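Side-chain contacts in McyG protein (Microcystis aeruginosa PCC 7806, PDB 4R0M), which binds phenylalanyl-adenylate in its adenylation domain and probably activates amino or aryl acids for loading onto its carrier domain in microcystin synthesis: residues A[533-536]-A[537-540]; A[433-436]-A[437-440]; A[461-464]-A[465-468]. All blocks are in the same frame, centred on the assembly; numbering follows the deposited sequence.

Interaction 1: residues A[533-536]-A[537-540]; sequences KVQK and SKLK. With FA5 (adenosine-5'-[phenylalaninyl-phosphate]), chain C.
K540 N donates to K536 O at 2.9 Å, an i to i+4 bond with an N-H...O angle of 151° at the start of helix 536-545. Q535 sits at the N-cap position of this helix, and its side chain runs alongside that of K538, both pointing the same way. The closest approach brings Q535 NE2 to 3.8 Å from K538 CD, with the amide carbon Q535 CD against the same methylene at 3.9 Å, so the amide meets the aliphatic part of the lysine. Only at its last torsion does the K538 chain bend (chi4 -71°), carrying NZ off from this run of methylenes. An alanine here would remove the amide that lies along the K538 methylenes, and the lysine chain would probably be freer to turn. On another flank, V534 CG1 meets L539 CD1 at 3.8 Å. At the opposite end of the stretch K533 reaches the ligand: NZ donates to O4' of the phenylalanyl-adenylate ribose at 3.1 Å, and O5' lies 3.5 Å from the same nitrogen. With NZ near both the ribose ring oxygen and the bridging O5', K533 probably holds this part of the adenylate in place, consistent with the C-terminal lysine of adenylate-forming enzymes.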
loop_
_atom_site.group_PDB
_atom_site.type_symbol
_atom_site.label_atom_id
_atom_site.label_comp_id
_atom_site.label_asym_id
_atom_site.label_seq_id
_atom_site.Cartn_x
_atom_site.Cartn_y
_atom_site.Cartn_z
ATOM N N LYS A 533 -4.675 -1.336 4.854
ATOM C CA LYS A 533 -4.750 -0.182 5.738
ATOM C C LYS A 533 -6.211 0.225 5.914
ATOM O O LYS A 533 -6.893 0.559 4.938
ATOM C CB LYS A 533 -3.931 0.983 5.174
ATOM C CG LYS A 533 -4.030 2.275 5.975
ATOM C CD LYS A 533 -3.193 3.397 5.370
ATOM C CE LYS A 533 -3.796 3.936 4.081
ATOM N NZ LYS A 533 -3.072 5.142 3.590
ATOM N N VAL A 534 -6.681 0.188 7.160
ATOM C CA VAL A 534 -8.042 0.595 7.505
ATOM C C VAL A 534 -8.233 2.076 7.180
ATOM O O VAL A 534 -7.522 2.932 7.709
ATOM C CB VAL A 534 -8.361 0.333 8.997
ATOM C CG1 VAL A 534 -9.738 0.869 9.366
ATOM C CG2 VAL A 534 -8.275 -1.151 9.320
ATOM N N GLN A 535 -9.177 2.367 6.288
ATOM C CA GLN A 535 -9.502 3.751 5.949
ATOM C C GLN A 535 -10.545 4.308 6.921
ATOM O O GLN A 535 -11.734 3.978 6.853
ATOM C CB GLN A 535 -9.918 3.900 4.476
ATOM C CG GLN A 535 -10.678 2.716 3.896
ATOM C CD GLN A 535 -10.568 2.612 2.383
ATOM O OE1 GLN A 535 -9.925 3.433 1.727
ATOM N NE2 GLN A 535 -11.199 1.588 1.823
ATOM N N LYS A 536 -10.063 5.150 7.831
ATOM C CA LYS A 536 -10.844 5.648 8.961
ATOM C C LYS A 536 -11.909 6.664 8.564
ATOM O O LYS A 536 -12.892 6.851 9.287
ATOM C CB LYS A 536 -9.911 6.245 10.019
ATOM C CG LYS A 536 -8.957 5.239 10.640
ATOM C CD LYS A 536 -7.880 5.933 11.454
ATOM C CE LYS A 536 -6.733 4.984 11.747
ATOM N NZ LYS A 536 -5.543 5.713 12.263
ATOM N N SER A 537 -11.706 7.319 7.421
ATOM C CA SER A 537 -12.672 8.276 6.887
ATOM C C SER A 537 -14.010 7.612 6.559
ATOM O O SER A 537 -15.068 8.136 6.909
ATOM C CB SER A 537 -12.104 8.974 5.653
ATOM O OG SER A 537 -10.957 9.732 5.995
ATOM N N LYS A 538 -13.950 6.456 5.898
ATOM C CA LYS A 538 -15.148 5.691 5.548
ATOM C C LYS A 538 -15.886 5.171 6.783
ATOM O O LYS A 538 -17.117 5.104 6.791
ATOM C CB LYS A 538 -14.803 4.529 4.611
ATOM C CG LYS A 538 -14.543 4.940 3.170
ATOM C CD LYS A 538 -14.258 3.727 2.292
ATOM C CE LYS A 538 -14.064 4.114 0.833
ATOM N NZ LYS A 538 -15.334 4.549 0.181
ATOM N N LEU A 539 -15.128 4.809 7.818
ATOM C CA LEU A 539 -15.708 4.348 9.078
ATOM C C LEU A 539 -16.336 5.488 9.876
ATOM O O LEU A 539 -17.368 5.296 10.523
ATOM C CB LEU A 539 -14.670 3.612 9.929
ATOM C CG LEU A 539 -14.458 2.126 9.634
ATOM C CD1 LEU A 539 -13.280 1.589 10.428
ATOM C CD2 LEU A 539 -15.709 1.305 9.920
ATOM N N LYS A 540 -15.707 6.662 9.826
ATOM C CA LYS A 540 -16.243 7.857 10.474
ATOM C C LYS A 540 -17.594 8.232 9.867
ATOM O O LYS A 540 -18.549 8.516 10.595
ATOM C CB LYS A 540 -15.259 9.027 10.379
ATOM C CG LYS A 540 -15.675 10.251 11.187
ATOM C CD LYS A 540 -14.723 11.426 11.005
ATOM C CE LYS A 540 -13.516 11.325 11.923
ATOM N NZ LYS A 540 -12.669 12.549 11.865
HETATM C C FA5 C . 0.951 3.720 0.271
HETATM O O FA5 C . 0.318 3.208 1.186
HETATM C CA FA5 C . 2.456 3.789 0.339
HETATM N N FA5 C . 2.740 4.357 1.635
HETATM C CB FA5 C . 3.110 2.402 0.251
HETATM C CG FA5 C . 4.626 2.278 0.449
HETATM C CD1 FA5 C . 5.421 3.265 1.033
HETATM C CD2 FA5 C . 5.257 1.097 0.034
HETATM C CE1 FA5 C . 6.801 3.081 1.186
HETATM C CE2 FA5 C . 6.634 0.899 0.189
HETATM C CZ FA5 C . 7.413 1.899 0.768
HETATM P P FA5 C . -1.121 5.193 -0.694
HETATM O OP1 FA5 C . -2.328 4.292 -0.687
HETATM O OP2 FA5 C . -1.050 6.303 -1.712
HETATM O OP3 FA5 C . 0.210 4.278 -0.859
HETATM O "O5'" FA5 C . -1.035 5.844 0.779
HETATM C "C5'" FA5 C . -0.052 6.811 1.137
HETATM C "C4'" FA5 C . -0.320 7.252 2.568
HETATM O "O4'" FA5 C . -0.118 6.188 3.506
HETATM C "C3'" FA5 C . 0.611 8.352 3.032
HETATM O "O3'" FA5 C . 0.185 9.639 2.590
HETATM C "C2'" FA5 C . 0.533 8.214 4.536
HETATM O "O2'" FA5 C . -0.625 8.887 5.042
HETATM C "C1'" FA5 C . 0.352 6.725 4.746
HETATM N N9 FA5 C . 1.666 6.133 5.108
HETATM C C8 FA5 C . 2.472 5.444 4.280
HETATM N N7 FA5 C . 3.599 5.031 4.910
HETATM C C5 FA5 C . 3.532 5.469 6.179
HETATM C C6 FA5 C . 4.388 5.389 7.389
HETATM N N6 FA5 C . 5.575 4.741 7.367
HETATM N N1 FA5 C . 3.946 5.988 8.522
HETATM C C2 FA5 C . 2.767 6.643 8.562
HETATM N N3 FA5 C . 1.938 6.750 7.506
HETATM C C4 FA5 C . 2.257 6.198 6.306
#

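Interaction 2: residues A[433-436]-A[437-440]; sequences TGRE and KQEI. With FA5 (adenosine-5'-[phenylalaninyl-phosphate]), chain C.
K437 lies in the third position of a type II beta turn that runs from R435 to Q438, and its positive phi and psi fit the left-handed conformation that this position favours. Its amino end leads away from the preceding strand. Q438 follows and closes the turn: its N gives a weak bond to R435 O, 3.3 Å long and bent to 129°, and its CB rests 3.5 Å from that same oxygen. The Q438 side chain then crosses that of R435 obliquely. Its OE1 lies at the edge of the guanidinium, near the plane, but the atoms that come closest are methylenes, with OE1 3.9 Å from R435 CD. The amide plane is turned 77° from the guanidinium. R435 has its CG opposite the backbone N (chi1 178°) and an extended chain as far as NE, which carries the charged end to the ligand ribose; NH1 is 3.7 Å from O3' of the adenylate. The firmer grip on NH1 comes from the salt bridge to D421 and a bond to T419 O; D421 also binds the ligand, so the arginine is likely to assist in positioning a carboxylate of the first shell. Further on, the E439 side chain touches L422 of strand 421-426, and I440 enters the next strand against A449 and L452 of helix 449-457. The strand end carries a classic beta bulge, T433 and G434 both facing L422; R435, between bulge and turn, lies on the ribose side of the adenylate pocket.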
loop_
_atom_site.group_PDB
_atom_site.type_symbol
_atom_site.label_atom_id
_atom_site.label_comp_id
_atom_site.label_asym_id
_atom_site.label_seq_id
_atom_site.Cartn_x
_atom_site.Cartn_y
_atom_site.Cartn_z
ATOM N N THR A 433 3.539 11.686 12.461
ATOM C CA THR A 433 2.792 11.670 13.722
ATOM C C THR A 433 1.303 11.388 13.519
ATOM O O THR A 433 0.657 10.771 14.370
ATOM C CB THR A 433 2.975 12.982 14.510
ATOM O OG1 THR A 433 2.703 14.102 13.657
ATOM C CG2 THR A 433 4.398 13.092 15.032
ATOM N N GLY A 434 0.765 11.843 12.391
ATOM C CA GLY A 434 -0.626 11.589 12.042
ATOM C C GLY A 434 -0.980 12.064 10.648
ATOM O O GLY A 434 -0.103 12.436 9.861
ATOM N N ARG A 435 -2.274 12.038 10.344
ATOM C CA ARG A 435 -2.793 12.541 9.078
ATOM C C ARG A 435 -3.796 13.668 9.328
ATOM O O ARG A 435 -4.540 13.638 10.313
ATOM C CB ARG A 435 -3.429 11.405 8.265
ATOM C CG ARG A 435 -4.044 11.851 6.948
ATOM C CD ARG A 435 -4.005 10.771 5.886
ATOM N NE ARG A 435 -4.443 11.311 4.601
ATOM C CZ ARG A 435 -3.643 11.882 3.702
ATOM N NH1 ARG A 435 -2.337 11.982 3.919
ATOM N NH2 ARG A 435 -4.155 12.347 2.573
ATOM N N GLU A 436 -3.798 14.655 8.432
ATOM C CA GLU A 436 -4.702 15.803 8.513
ATOM C C GLU A 436 -6.169 15.393 8.623
ATOM O O GLU A 436 -6.600 14.418 8.001
ATOM C CB GLU A 436 -4.516 16.724 7.304
ATOM C CG GLU A 436 -3.361 17.702 7.431
ATOM C CD GLU A 436 -3.405 18.793 6.378
ATOM O OE1 GLU A 436 -3.200 18.486 5.183
ATOM O OE2 GLU A 436 -3.644 19.963 6.747
ATOM N N LYS A 437 -6.916 16.153 9.427
ATOM C CA LYS A 437 -8.357 15.950 9.653
ATOM C C LYS A 437 -8.699 14.542 10.169
ATOM O O LYS A 437 -9.786 14.016 9.916
ATOM C CB LYS A 437 -9.173 16.319 8.400
ATOM C CG LYS A 437 -8.824 17.685 7.815
ATOM C CD LYS A 437 -9.740 18.088 6.668
ATOM C CE LYS A 437 -10.920 18.915 7.158
ATOM N NZ LYS A 437 -11.665 19.551 6.035
ATOM N N GLN A 438 -7.751 13.946 10.892
ATOM C CA GLN A 438 -7.938 12.649 11.540
ATOM C C GLN A 438 -7.315 12.652 12.934
ATOM O O GLN A 438 -7.081 11.594 13.528
ATOM C CB GLN A 438 -7.339 11.524 10.693
ATOM C CG GLN A 438 -8.226 11.065 9.547
ATOM C CD GLN A 438 -7.662 9.864 8.815
ATOM O OE1 GLN A 438 -7.381 9.931 7.620
ATOM N NE2 GLN A 438 -7.489 8.757 9.530
ATOM N N GLU A 439 -7.049 13.852 13.446
ATOM C CA GLU A 439 -6.474 14.031 14.775
ATOM C C GLU A 439 -7.484 13.690 15.863
ATOM O O GLU A 439 -8.682 13.937 15.712
ATOM C CB GLU A 439 -5.996 15.470 14.955
ATOM C CG GLU A 439 -4.814 15.853 14.081
ATOM C CD GLU A 439 -4.731 17.345 13.836
ATOM O OE1 GLU A 439 -3.655 17.929 14.081
ATOM O OE2 GLU A 439 -5.745 17.936 13.399
ATOM N N ILE A 440 -6.989 13.116 16.954
ATOM C CA ILE A 440 -7.817 12.825 18.116
ATOM C C ILE A 440 -7.422 13.780 19.243
ATOM O O ILE A 440 -6.478 13.525 19.996
ATOM C CB ILE A 440 -7.715 11.343 18.546
ATOM C CG1 ILE A 440 -8.066 10.423 17.370
ATOM C CG2 ILE A 440 -8.624 11.064 19.738
ATOM C CD1 ILE A 440 -7.722 8.963 17.579
HETATM C C FA5 C . 0.951 3.720 0.271
HETATM O O FA5 C . 0.318 3.208 1.186
HETATM C CA FA5 C . 2.456 3.789 0.339
HETATM N N FA5 C . 2.740 4.357 1.635
HETATM C CB FA5 C . 3.110 2.402 0.251
HETATM C CG FA5 C . 4.626 2.278 0.449
HETATM C CD1 FA5 C . 5.421 3.265 1.033
HETATM C CD2 FA5 C . 5.257 1.097 0.034
HETATM C CE1 FA5 C . 6.801 3.081 1.186
HETATM C CE2 FA5 C . 6.634 0.899 0.189
HETATM C CZ FA5 C . 7.413 1.899 0.768
HETATM P P FA5 C . -1.121 5.193 -0.694
HETATM O OP1 FA5 C . -2.328 4.292 -0.687
HETATM O OP2 FA5 C . -1.050 6.303 -1.712
HETATM O OP3 FA5 C . 0.210 4.278 -0.859
HETATM O "O5'" FA5 C . -1.035 5.844 0.779
HETATM C "C5'" FA5 C . -0.052 6.811 1.137
HETATM C "C4'" FA5 C . -0.320 7.252 2.568
HETATM O "O4'" FA5 C . -0.118 6.188 3.506
HETATM C "C3'" FA5 C . 0.611 8.352 3.032
HETATM O "O3'" FA5 C . 0.185 9.639 2.590
HETATM C "C2'" FA5 C . 0.533 8.214 4.536
HETATM O "O2'" FA5 C . -0.625 8.887 5.042
HETATM C "C1'" FA5 C . 0.352 6.725 4.746
HETATM N N9 FA5 C . 1.666 6.133 5.108
HETATM C C8 FA5 C . 2.472 5.444 4.280
HETATM N N7 FA5 C . 3.599 5.031 4.910
HETATM C C5 FA5 C . 3.532 5.469 6.179
HETATM C C6 FA5 C . 4.388 5.389 7.389
HETATM N N6 FA5 C . 5.575 4.741 7.367
HETATM N N1 FA5 C . 3.946 5.988 8.522
HETATM C C2 FA5 C . 2.767 6.643 8.562
HETATM N N3 FA5 C . 1.938 6.750 7.506
HETATM C C4 FA5 C . 2.257 6.198 6.306
#

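Interaction 3: residues A[461-464]-A[465-468]; sequences GVKV and SYTA
K463 to Y466 form a type II beta turn, with S465 in its third position at positive phi and K463 O 3.5 Å from Y466 N. Across the turn the side chains of K463 and Y466 lie side by side and point the same way. The lysine methylenes follow the CD2-CE2 side of the tyrosine, and the nearest pair is K463 CD to Y466 CE2 at 3.7 Å, an oblique approach to the ring. An extended chain as far as CE keeps K463 beside the ring, until a bend at chi4 (69°) swings NZ aside. K463 O lies in the plane of the tyrosine ring, at its edge, 3.7 Å from Y466 CD2. At the far end OH bonds to R523; the ring itself makes a cation-pi contact with K528. Flanking the turn, V462 and T467 cross at about a right angle, with V462 CG1 3.6 Å from T467 OG1. That hydroxyl makes a weak bond to E457, whose carboxylate also accepts the backbone N-H of S465; E457 thus ties both S465 in the turn and, more weakly, T467 just after it to helix 449-457. The turn leads from that helix into strand 468-474: V462 and T467 pack on I456, V464 rests on S279 and L280 of helix 275-282, and T467 also touches F486 of strand 479-486.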
loop_
_atom_site.group_PDB
_atom_site.type_symbol
_atom_site.label_atom_id
_atom_site.label_comp_id
_atom_site.label_asym_id
_atom_site.label_seq_id
_atom_site.Cartn_x
_atom_site.Cartn_y
_atom_site.Cartn_z
ATOM N N GLY A 461 -9.417 -11.642 21.945
ATOM C CA GLY A 461 -10.737 -11.480 21.338
ATOM C C GLY A 461 -10.822 -10.383 20.291
ATOM O O GLY A 461 -11.842 -10.246 19.612
ATOM N N VAL A 462 -9.755 -9.594 20.167
ATOM C CA VAL A 462 -9.681 -8.537 19.156
ATOM C C VAL A 462 -8.793 -9.003 18.002
ATOM O O VAL A 462 -7.600 -9.259 18.190
ATOM C CB VAL A 462 -9.149 -7.213 19.749
ATOM C CG1 VAL A 462 -9.004 -6.149 18.668
ATOM C CG2 VAL A 462 -10.062 -6.722 20.865
ATOM N N LYS A 463 -9.384 -9.121 16.815
ATOM C CA LYS A 463 -8.655 -9.597 15.642
ATOM C C LYS A 463 -7.767 -8.498 15.066
ATOM O O LYS A 463 -8.247 -7.419 14.712
ATOM C CB LYS A 463 -9.611 -10.143 14.579
ATOM C CG LYS A 463 -8.966 -11.151 13.640
ATOM C CD LYS A 463 -9.978 -11.736 12.666
ATOM C CE LYS A 463 -9.317 -12.697 11.684
ATOM N NZ LYS A 463 -8.834 -13.950 12.332
ATOM N N VAL A 464 -6.484 -8.784 14.984
ATOM C CA VAL A 464 -5.495 -7.840 14.510
ATOM C C VAL A 464 -5.692 -7.435 13.053
ATOM O O VAL A 464 -5.916 -8.257 12.205
ATOM C CB VAL A 464 -4.088 -8.391 14.750
ATOM C CG1 VAL A 464 -3.021 -7.595 14.032
ATOM C CG2 VAL A 464 -3.774 -8.408 16.220
ATOM N N SER A 465 -5.535 -6.148 12.807
ATOM C CA SER A 465 -5.671 -5.511 11.512
ATOM C C SER A 465 -7.069 -5.065 11.088
ATOM O O SER A 465 -7.259 -4.635 9.995
ATOM C CB SER A 465 -5.105 -6.392 10.429
ATOM O OG SER A 465 -5.963 -7.437 10.125
ATOM N N TYR A 466 -8.028 -5.152 11.989
ATOM C CA TYR A 466 -9.381 -4.689 11.761
ATOM C C TYR A 466 -9.833 -3.609 12.712
ATOM O O TYR A 466 -10.998 -3.437 12.910
ATOM C CB TYR A 466 -10.350 -5.839 11.857
ATOM C CG TYR A 466 -10.131 -6.926 10.882
ATOM C CD1 TYR A 466 -10.664 -6.862 9.642
ATOM C CD2 TYR A 466 -9.400 -8.021 11.209
ATOM C CE1 TYR A 466 -10.467 -7.849 8.739
ATOM C CE2 TYR A 466 -9.202 -9.016 10.312
ATOM C CZ TYR A 466 -9.751 -8.915 9.079
ATOM O OH TYR A 466 -9.575 -9.894 8.180
ATOM N N THR A 467 -8.902 -2.922 13.341
ATOM C CA THR A 467 -9.207 -2.016 14.409
ATOM C C THR A 467 -8.985 -0.586 14.005
ATOM O O THR A 467 -8.135 -0.321 13.239
ATOM C CB THR A 467 -8.385 -2.355 15.637
ATOM O OG1 THR A 467 -8.628 -3.696 15.993
ATOM C CG2 THR A 467 -8.781 -1.524 16.753
ATOM N N ALA A 468 -9.812 0.326 14.479
ATOM C CA ALA A 468 -9.680 1.750 14.179
ATOM C C ALA A 468 -10.078 2.620 15.369
ATOM O O ALA A 468 -10.989 2.279 16.127
ATOM C CB ALA A 468 -10.507 2.117 12.957
#

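In the fold
The three contacts follow one another along the chain as 433-440, 461-468 and 533-540, and interaction 1 touches both of the others. Its K536 CD meets Q438 NE2 of interaction 2 at 3.4 Å, and the two centres are 12 Å apart. Towards interaction 3, about 13 Å away between centres, V534 CG2 lies 3.7 Å from S465 O, while L539 CD1 packs 3.8 Å from the CB of A468. Interactions 2 and 3 do not meet, their nearest atoms being about 7 Å apart. Interactions 1 and 2 share the adenylate, K533 and R435 both approaching its ribose; interaction 3 backs the K533 stretch from the side of strand 468-474.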